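PDB 2RKV: trichothecene 3-O-acetyltransferase from Gibberella zeae, which probably transfers an acetyl group from acetyl-coenzyme A to the C3 hydroxyl of trichothecene mycotoxins such as T-2 toxin. Local coordinates for residues L46-E51 with C175-F180; P286-R291 with T366-P371. All coordinates share one frame; numbering follows the deposited sequence.

Interaction 1 (L46-E51 with C175-F180); sequences LKRFSE and CRNDPF
The Arg48 guanidinium lies against the side-chain amide of Asn177, the two planes only 17° apart. Asn177 CG sits 3.7 Å above the guanidinium plane, displaced toward its rim, so the overlap is a partial, offset stack. Asn177 OD1 reaches furthest back along the arginine, 3.4 Å from Arg48 CD. A bend in the arginine chain at chi3 turns the flat end toward the last turn of helix 161-176. There Arg48 NE donates to Ala174 O, while Arg48 NH1 makes a weak bond to Cys175 O at 3.3 Å, coming in at a bent 126°. Arginine suits this place: it offers several N-H groups to carbonyls at a helix C-terminus, where a positive charge would probably be favourable, and it keeps a flat face for the amide.

That helix stops in a Schellman motif, Asn177 taking the positive phi, a conformation asparagine adopts more readily than most residues. In this BAHD-superfamily acyltransferase the contact joins helix 35-52 to the C-terminal end of helix 161-176 and the loop that follows. Across the turn, Arg176 NE forms a salt bridge with Asp178 OD2 at 2.8 Å, so that the pair straddles the residue with positive phi.

The apolar half belongs to Phe49 and Phe180, whose planes are perpendicular with centroids 5.7 Å apart. Phe49 CD2 comes to the edge of the Phe180 ring, 3.7 Å from Phe180 CZ. With CG anti to the backbone N (chi1 -168°), the Phe49 ring also reaches Val167 and Leu171 of helix 161-176, a buried setting that suits a large aromatic. The partly exposed Phe180 ring touches Ala52 and Lys173, bridging the two helices.

Interaction 2 (P286-R291 with T366-P371); sequences PTEFCR and TADADP
Glu288 and Asp368 bring their carboxylates together where strand 286-294, in the mixed seven-stranded sheet, faces a type I beta turn running from Thr366 to Ala369. This is the tight part of the contact. Asp368 OD1 lies 2.7 Å from Glu288 OE1, and Glu288 OE2 is also near it at 3.1 Å, with the two carboxylate planes 48° apart. Oxygens of two acids this close suggest that one of the groups carries a proton, which would ease the repulsion of like charges in a largely buried place.

Neighbours also hold two of the oxygens: Glu288 OE2 is hydrogen-bonded to Asn316 ND2 on the adjacent strand 310-318, and Asp368 OD2 to His210 ND1. Glutamate has the length needed here, its chain fully extended (chi2 180°) so that the acid leaves the strand and reaches the loop. The shorter Asp368 instead has its CG between the backbone N and the carbonyl carbon (chi1 68°), which turns OD1 toward the strand.

Beside the acids the packing is looser and apolar. Cys290 SG meets Ala369 CB at 4.0 Å, a small thiol against a methyl, both buried; Cys290 also touches Met312 and Tyr314. Thr366, partly exposed, opens the turn and touches the bound T-2 toxin; the nearest approach of its side chain to segment 286-291 is 4.7 Å, from Thr366 CG2 to Cys290 SG. The turn that carries Asp368 and Ala369 is closed by its own backbone, Ala369 N donating to Thr366 O at 3.2 Å.

Interactions 1 and 2 lie on opposite sides of the chain's centre, their own centres 41 Å apart and their nearest atoms about 26 Å apart, so neither touches the other. Interaction 2 borders the active site: the Cys290 side chain is about 7 Å from the bound T-2 toxin and about 11 Å from coenzyme A, while Thr366 touches the toxin and Arg291 the coenzyme. Out toward the periphery, the centre of interaction 1 lies about 25 Å from the centre of the chain. Its connection to the pocket runs along the chain, since helix 161-176, which ends there, begins just after His156, a toxin-pocket residue in the HXXXD motif of BAHD enzymes.

Interaction 1 (L46-E51 with C175-F180)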
ATOM      1  N   LEU A  46       3.026  17.518 -15.084  1.00 10.70           N
ATOM      2  CA  LEU A  46       4.291  17.017 -14.535  1.00 11.06           C
ATOM      3  C   LEU A  46       5.358  18.107 -14.511  1.00 11.02           C
ATOM      4  O   LEU A  46       6.098  18.238 -13.531  1.00 11.68           O
ATOM      5  CB  LEU A  46       4.786  15.797 -15.313  1.00 11.57           C
ATOM      6  CG  LEU A  46       4.034  14.490 -15.049  1.00 12.24           C
ATOM      7  CD1 LEU A  46       4.412  13.461 -16.096  1.00 14.51           C
ATOM      8  CD2 LEU A  46       4.325  13.958 -13.642  1.00 12.47           C
ATOM      9  N   LYS A  47       5.413  18.895 -15.582  1.00 11.21           N
ATOM     10  CA  LYS A  47       6.348  20.016 -15.658  1.00 11.58           C
ATOM     11  C   LYS A  47       6.079  21.050 -14.557  1.00 11.61           C
ATOM     12  O   LYS A  47       6.996  21.433 -13.834  1.00 11.88           O
ATOM     13  CB  LYS A  47       6.302  20.671 -17.046  1.00 11.77           C
ATOM     14  CG  LYS A  47       7.331  21.774 -17.237  1.00 12.90           C
ATOM     15  CD  LYS A  47       7.396  22.212 -18.700  0.50 14.53           C
ATOM     16  CE  LYS A  47       8.243  23.464 -18.855  0.50 15.65           C
ATOM     17  N   ARG A  48       4.827  21.496 -14.437  1.00 11.23           N
ATOM     18  CA  ARG A  48       4.442  22.464 -13.401  1.00 11.59           C
ATOM     19  C   ARG A  48       4.742  21.968 -11.992  1.00 10.72           C
ATOM     20  O   ARG A  48       5.240  22.718 -11.147  1.00 10.41           O
ATOM     21  CB  ARG A  48       2.957  22.798 -13.508  1.00 11.64           C
ATOM     22  CG  ARG A  48       2.656  23.745 -14.634  1.00 15.61           C
ATOM     23  CD  ARG A  48       1.319  24.410 -14.401  1.00 20.61           C
ATOM     24  NE  ARG A  48       0.264  23.517 -14.830  1.00 24.78           N
ATOM     25  CZ  ARG A  48      -0.275  23.538 -16.040  1.00 26.12           C
ATOM     26  NH1 ARG A  48      -1.234  22.679 -16.345  1.00 26.27           N
ATOM     27  NH2 ARG A  48       0.144  24.421 -16.939  1.00 26.30           N
ATOM     28  N   PHE A  49       4.441  20.698 -11.748  1.00 10.32           N
ATOM     29  CA  PHE A  49       4.664  20.105 -10.437  1.00 10.19           C
ATOM     30  C   PHE A  49       6.162  20.111 -10.109  1.00 10.30           C
ATOM     31  O   PHE A  49       6.568  20.507  -9.007  1.00 10.94           O
ATOM     32  CB  PHE A  49       4.077  18.689 -10.435  1.00 10.00           C
ATOM     33  CG  PHE A  49       3.974  18.047  -9.065  1.00 10.32           C
ATOM     34  CD1 PHE A  49       3.626  16.699  -8.965  1.00 10.65           C
ATOM     35  CD2 PHE A  49       4.201  18.770  -7.893  1.00  8.98           C
ATOM     36  CE1 PHE A  49       3.514  16.072  -7.721  1.00 11.66           C
ATOM     37  CE2 PHE A  49       4.092  18.143  -6.637  1.00 11.40           C
ATOM     38  CZ  PHE A  49       3.735  16.795  -6.564  1.00 10.47           C
ATOM     39  N   SER A  50       6.978  19.697 -11.080  1.00 10.02           N
ATOM     40  CA  SER A  50       8.437  19.645 -10.920  1.00 11.35           C
ATOM     41  C   SER A  50       9.036  21.026 -10.676  1.00 11.46           C
ATOM     42  O   SER A  50       9.987  21.181  -9.906  1.00 11.74           O
ATOM     43  CB  SER A  50       9.096  19.038 -12.165  1.00 11.48           C
ATOM     44  OG  SER A  50       8.607  17.737 -12.394  1.00 14.46           O
ATOM     45  N   GLU A  51       8.469  22.031 -11.334  1.00 11.77           N
ATOM     46  CA  GLU A  51       8.935  23.397 -11.140  1.00 12.22           C
ATOM     47  C   GLU A  51       8.637  23.861  -9.718  1.00 12.03           C
ATOM     48  O   GLU A  51       9.492  24.478  -9.071  1.00 12.40           O
ATOM     49  CB  GLU A  51       8.317  24.331 -12.187  1.00 12.62           C
ATOM     50  CG  GLU A  51       8.874  24.085 -13.580  1.00 14.95           C
ATOM     51  CD  GLU A  51       8.108  24.803 -14.676  0.50 17.07           C
ATOM     52  OE1 GLU A  51       6.912  25.123 -14.480  0.50 19.18           O
ATOM     53  OE2 GLU A  51       8.708  25.033 -15.747  0.50 18.65           O
ATOM     54  N   CYS A 175      -1.880  19.417 -13.002  1.00  9.91           N
ATOM     55  CA  CYS A 175      -2.488  19.165 -14.318  1.00 10.08           C
ATOM     56  C   CYS A 175      -3.606  20.163 -14.641  1.00 10.73           C
ATOM     57  O   CYS A 175      -3.761  20.602 -15.787  1.00 10.49           O
ATOM     58  CB  CYS A 175      -3.013  17.728 -14.392  1.00 10.40           C
ATOM     59  SG  CYS A 175      -1.722  16.494 -14.513  1.00 10.69           S
ATOM     60  N   ARG A 176      -4.380  20.520 -13.619  1.00 10.88           N
ATOM     61  CA  ARG A 176      -5.464  21.485 -13.769  1.00 11.61           C
ATOM     62  C   ARG A 176      -4.984  22.940 -13.757  1.00 12.21           C
ATOM     63  O   ARG A 176      -5.754  23.851 -14.054  1.00 12.29           O
ATOM     64  CB  ARG A 176      -6.495  21.285 -12.652  1.00 11.35           C
ATOM     65  CG  ARG A 176      -7.231  19.949 -12.699  1.00 10.68           C
ATOM     66  CD  ARG A 176      -8.279  19.836 -11.576  1.00 11.73           C
ATOM     67  NE  ARG A 176      -9.219  20.958 -11.609  1.00 11.81           N
ATOM     68  CZ  ARG A 176     -10.447  20.913 -12.132  1.00 12.58           C
ATOM     69  NH1 ARG A 176     -10.923  19.787 -12.649  1.00 13.43           N
ATOM     70  NH2 ARG A 176     -11.211  22.007 -12.132  1.00 12.25           N
ATOM     71  N   ASN A 177      -3.723  23.145 -13.376  1.00 13.29           N
ATOM     72  CA  ASN A 177      -3.159  24.477 -13.126  1.00 14.29           C
ATOM     73  C   ASN A 177      -3.825  25.175 -11.924  1.00 14.45           C
ATOM     74  O   ASN A 177      -3.937  26.402 -11.873  1.00 15.09           O
ATOM     75  CB  ASN A 177      -3.202  25.349 -14.393  1.00 15.04           C
ATOM     76  CG  ASN A 177      -2.133  26.432 -14.404  1.00 17.13           C
ATOM     77  OD1 ASN A 177      -1.236  26.468 -13.557  1.00 18.67           O
ATOM     78  ND2 ASN A 177      -2.230  27.330 -15.376  1.00 21.74           N
ATOM     79  N   ASP A 178      -4.260  24.368 -10.956  1.00 13.80           N
ATOM     80  CA  ASP A 178      -4.803  24.869  -9.697  1.00 13.41           C
ATOM     81  C   ASP A 178      -3.663  25.099  -8.702  1.00 13.81           C
ATOM     82  O   ASP A 178      -2.763  24.262  -8.600  1.00 13.71           O
ATOM     83  CB  ASP A 178      -5.817  23.873  -9.134  1.00 13.45           C
ATOM     84  CG  ASP A 178      -7.053  23.736 -10.009  1.00 12.50           C
ATOM     85  OD1 ASP A 178      -7.402  24.707 -10.723  1.00 11.88           O
ATOM     86  OD2 ASP A 178      -7.693  22.657  -9.976  1.00 13.19           O
ATOM     87  N   PRO A 179      -3.701  26.220  -7.955  1.00 13.86           N
ATOM     88  CA  PRO A 179      -2.539  26.562  -7.114  1.00 13.95           C
ATOM     89  C   PRO A 179      -2.402  25.652  -5.892  1.00 13.67           C
ATOM     90  O   PRO A 179      -3.408  25.144  -5.380  1.00 13.87           O
ATOM     91  CB  PRO A 179      -2.831  28.001  -6.671  1.00 14.40           C
ATOM     92  CG  PRO A 179      -4.322  28.121  -6.717  1.00 14.69           C
ATOM     93  CD  PRO A 179      -4.806  27.190  -7.811  1.00 13.70           C
ATOM     94  N   PHE A 180      -1.166  25.432  -5.442  1.00 13.26           N
ATOM     95  CA  PHE A 180      -0.955  24.679  -4.209  1.00 13.35           C
ATOM     96  C   PHE A 180      -1.162  25.622  -3.030  1.00 13.03           C
ATOM     97  O   PHE A 180      -0.816  26.805  -3.109  1.00 13.73           O
ATOM     98  CB  PHE A 180       0.461  24.088  -4.128  1.00 13.53           C
ATOM     99  CG  PHE A 180       0.796  23.069  -5.206  1.00 14.26           C
ATOM    100  CD1 PHE A 180      -0.178  22.508  -6.030  1.00 14.01           C
ATOM    101  CD2 PHE A 180       2.114  22.636  -5.354  1.00 15.97           C
ATOM    102  CE1 PHE A 180       0.168  21.568  -7.009  1.00 13.67           C
ATOM    103  CE2 PHE A 180       2.470  21.692  -6.317  1.00 15.22           C
ATOM    104  CZ  PHE A 180       1.490  21.153  -7.149  1.00 14.35           C
TER

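Interaction 2 (P286-R291 with T366-P371)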
ATOM      1  N   PRO A 286       0.231 -21.183  15.776  1.00 18.00           N
ATOM      2  CA  PRO A 286       0.234 -19.729  15.976  1.00 17.33           C
ATOM      3  C   PRO A 286      -0.154 -18.996  14.699  1.00 16.68           C
ATOM      4  O   PRO A 286       0.104 -19.487  13.593  1.00 16.78           O
ATOM      5  CB  PRO A 286       1.689 -19.422  16.347  1.00 17.63           C
ATOM      6  CG  PRO A 286       2.231 -20.743  16.866  1.00 18.04           C
ATOM      7  CD  PRO A 286       1.560 -21.772  16.024  1.00 18.12           C
ATOM      8  N   THR A 287      -0.805 -17.848  14.869  1.00 15.43           N
ATOM      9  CA  THR A 287      -1.123 -16.965  13.749  1.00 14.47           C
ATOM     10  C   THR A 287      -0.889 -15.522  14.163  1.00 13.97           C
ATOM     11  O   THR A 287      -1.296 -15.098  15.253  1.00 13.36           O
ATOM     12  CB  THR A 287      -2.561 -17.166  13.189  1.00 14.73           C
ATOM     13  OG1 THR A 287      -2.800 -16.236  12.117  1.00 13.28           O
ATOM     14  CG2 THR A 287      -3.636 -16.977  14.254  1.00 13.71           C
ATOM     15  N   GLU A 288      -0.214 -14.774  13.290  1.00 13.17           N
ATOM     16  CA  GLU A 288       0.045 -13.362  13.547  1.00 12.62           C
ATOM     17  C   GLU A 288      -0.591 -12.500  12.463  1.00 11.98           C
ATOM     18  O   GLU A 288      -0.386 -12.745  11.278  1.00 11.97           O
ATOM     19  CB  GLU A 288       1.543 -13.087  13.619  1.00 12.37           C
ATOM     20  CG  GLU A 288       1.879 -11.663  14.075  1.00 14.24           C
ATOM     21  CD  GLU A 288       3.369 -11.413  14.132  1.00 16.57           C
ATOM     22  OE1 GLU A 288       4.048 -11.650  13.110  1.00 20.29           O
ATOM     23  OE2 GLU A 288       3.862 -10.965  15.189  1.00 18.60           O
ATOM     24  N   PHE A 289      -1.391 -11.526  12.882  1.00 11.31           N
ATOM     25  CA  PHE A 289      -1.915 -10.504  11.965  1.00 10.77           C
ATOM     26  C   PHE A 289      -0.972  -9.305  12.044  1.00 10.50           C
ATOM     27  O   PHE A 289      -0.701  -8.799  13.143  1.00  9.79           O
ATOM     28  CB  PHE A 289      -3.326 -10.077  12.385  1.00 10.74           C
ATOM     29  CG  PHE A 289      -4.093  -9.322  11.323  1.00 10.94           C
ATOM     30  CD1 PHE A 289      -5.036  -9.974  10.543  1.00 10.11           C
ATOM     31  CD2 PHE A 289      -3.886  -7.949  11.116  1.00 12.28           C
ATOM     32  CE1 PHE A 289      -5.780  -9.283   9.569  1.00 11.79           C
ATOM     33  CE2 PHE A 289      -4.620  -7.251  10.128  1.00 11.79           C
ATOM     34  CZ  PHE A 289      -5.558  -7.919   9.360  1.00 11.19           C
ATOM     35  N   CYS A 290      -0.475  -8.858  10.885  1.00 10.27           N
ATOM     36  CA  CYS A 290       0.380  -7.677  10.817  1.00 10.91           C
ATOM     37  C   CYS A 290      -0.407  -6.627  10.045  1.00 10.45           C
ATOM     38  O   CYS A 290      -0.719  -6.837   8.867  1.00 10.54           O
ATOM     39  CB  CYS A 290       1.678  -7.993  10.062  1.00 11.39           C
ATOM     40  SG  CYS A 290       2.632  -9.404  10.723  1.00 13.74           S
ATOM     41  N   ARG A 291      -0.739  -5.520  10.706  1.00 10.26           N
ATOM     42  CA  ARG A 291      -1.596  -4.488  10.096  1.00 10.08           C
ATOM     43  C   ARG A 291      -0.832  -3.181   9.878  1.00 10.07           C
ATOM     44  O   ARG A 291      -0.285  -2.628  10.822  1.00  9.83           O
ATOM     45  CB  ARG A 291      -2.814  -4.220  10.990  1.00  9.95           C
ATOM     46  CG  ARG A 291      -3.906  -3.402  10.327  1.00  9.60           C
ATOM     47  CD  ARG A 291      -4.894  -2.874  11.367  1.00  9.81           C
ATOM     48  NE  ARG A 291      -6.172  -2.451  10.793  1.00 10.17           N
ATOM     49  CZ  ARG A 291      -7.217  -2.073  11.532  1.00  9.59           C
ATOM     50  NH1 ARG A 291      -7.105  -2.071  12.858  1.00  8.56           N
ATOM     51  NH2 ARG A 291      -8.356  -1.704  10.956  1.00  9.80           N
ATOM     52  N   THR A 366       7.965  -7.376   8.859  1.00 15.38           N
ATOM     53  CA  THR A 366       7.360  -8.708   8.942  1.00 16.05           C
ATOM     54  C   THR A 366       8.374  -9.755   9.404  1.00 16.57           C
ATOM     55  O   THR A 366       8.328 -10.909   8.966  1.00 16.65           O
ATOM     56  CB  THR A 366       6.733  -9.148   7.606  1.00 16.38           C
ATOM     57  OG1 THR A 366       7.738  -9.129   6.583  1.00 16.64           O
ATOM     58  CG2 THR A 366       5.557  -8.242   7.223  1.00 16.32           C
ATOM     59  N   ALA A 367       9.255  -9.340  10.317  1.00 17.12           N
ATOM     60  CA  ALA A 367      10.396 -10.140  10.784  1.00 17.76           C
ATOM     61  C   ALA A 367      10.056 -11.536  11.312  1.00 18.55           C
ATOM     62  O   ALA A 367      10.861 -12.467  11.162  1.00 18.90           O
ATOM     63  CB  ALA A 367      11.187  -9.371  11.827  1.00 17.67           C
ATOM     64  N   ASP A 368       8.891 -11.686  11.937  1.00 18.71           N
ATOM     65  CA  ASP A 368       8.484 -12.995  12.449  1.00 19.22           C
ATOM     66  C   ASP A 368       7.141 -13.499  11.901  1.00 19.76           C
ATOM     67  O   ASP A 368       6.512 -14.385  12.488  1.00 19.76           O
ATOM     68  CB  ASP A 368       8.541 -13.034  13.984  1.00 19.34           C
ATOM     69  CG  ASP A 368       7.503 -12.139  14.659  1.00 19.61           C
ATOM     70  OD1 ASP A 368       6.647 -11.533  13.983  1.00 20.08           O
ATOM     71  OD2 ASP A 368       7.558 -12.042  15.901  1.00 20.39           O
ATOM     72  N   ALA A 369       6.716 -12.948  10.766  1.00 20.17           N
ATOM     73  CA  ALA A 369       5.480 -13.397  10.133  1.00 21.13           C
ATOM     74  C   ALA A 369       5.741 -14.667   9.326  1.00 21.65           C
ATOM     75  O   ALA A 369       6.601 -14.692   8.453  1.00 22.66           O
ATOM     76  CB  ALA A 369       4.888 -12.304   9.242  1.00 21.07           C
ATOM     77  N   ASP A 370       5.007 -15.724   9.647  1.00 22.12           N
ATOM     78  CA  ASP A 370       5.049 -16.967   8.886  1.00 22.21           C
ATOM     79  C   ASP A 370       4.009 -16.902   7.770  1.00 21.87           C
ATOM     80  O   ASP A 370       2.811 -16.810   8.050  1.00 21.53           O
ATOM     81  CB  ASP A 370       4.738 -18.139   9.819  1.00 22.84           C
ATOM     82  CG  ASP A 370       4.989 -19.495   9.176  1.00 24.15           C
ATOM     83  OD1 ASP A 370       4.503 -19.741   8.048  1.00 25.48           O
ATOM     84  OD2 ASP A 370       5.665 -20.321   9.823  1.00 26.22           O
ATOM     85  N   PRO A 371       4.454 -16.948   6.498  1.00 21.51           N
ATOM     86  CA  PRO A 371       3.510 -16.821   5.376  1.00 21.25           C
ATOM     87  C   PRO A 371       2.394 -17.869   5.355  1.00 20.67           C
ATOM     88  O   PRO A 371       1.322 -17.616   4.802  1.00 20.83           O
ATOM     89  CB  PRO A 371       4.399 -16.952   4.134  1.00 21.62           C
ATOM     90  CG  PRO A 371       5.700 -17.544   4.625  1.00 22.20           C
ATOM     91  CD  PRO A 371       5.850 -17.093   6.041  1.00 21.67           C
TER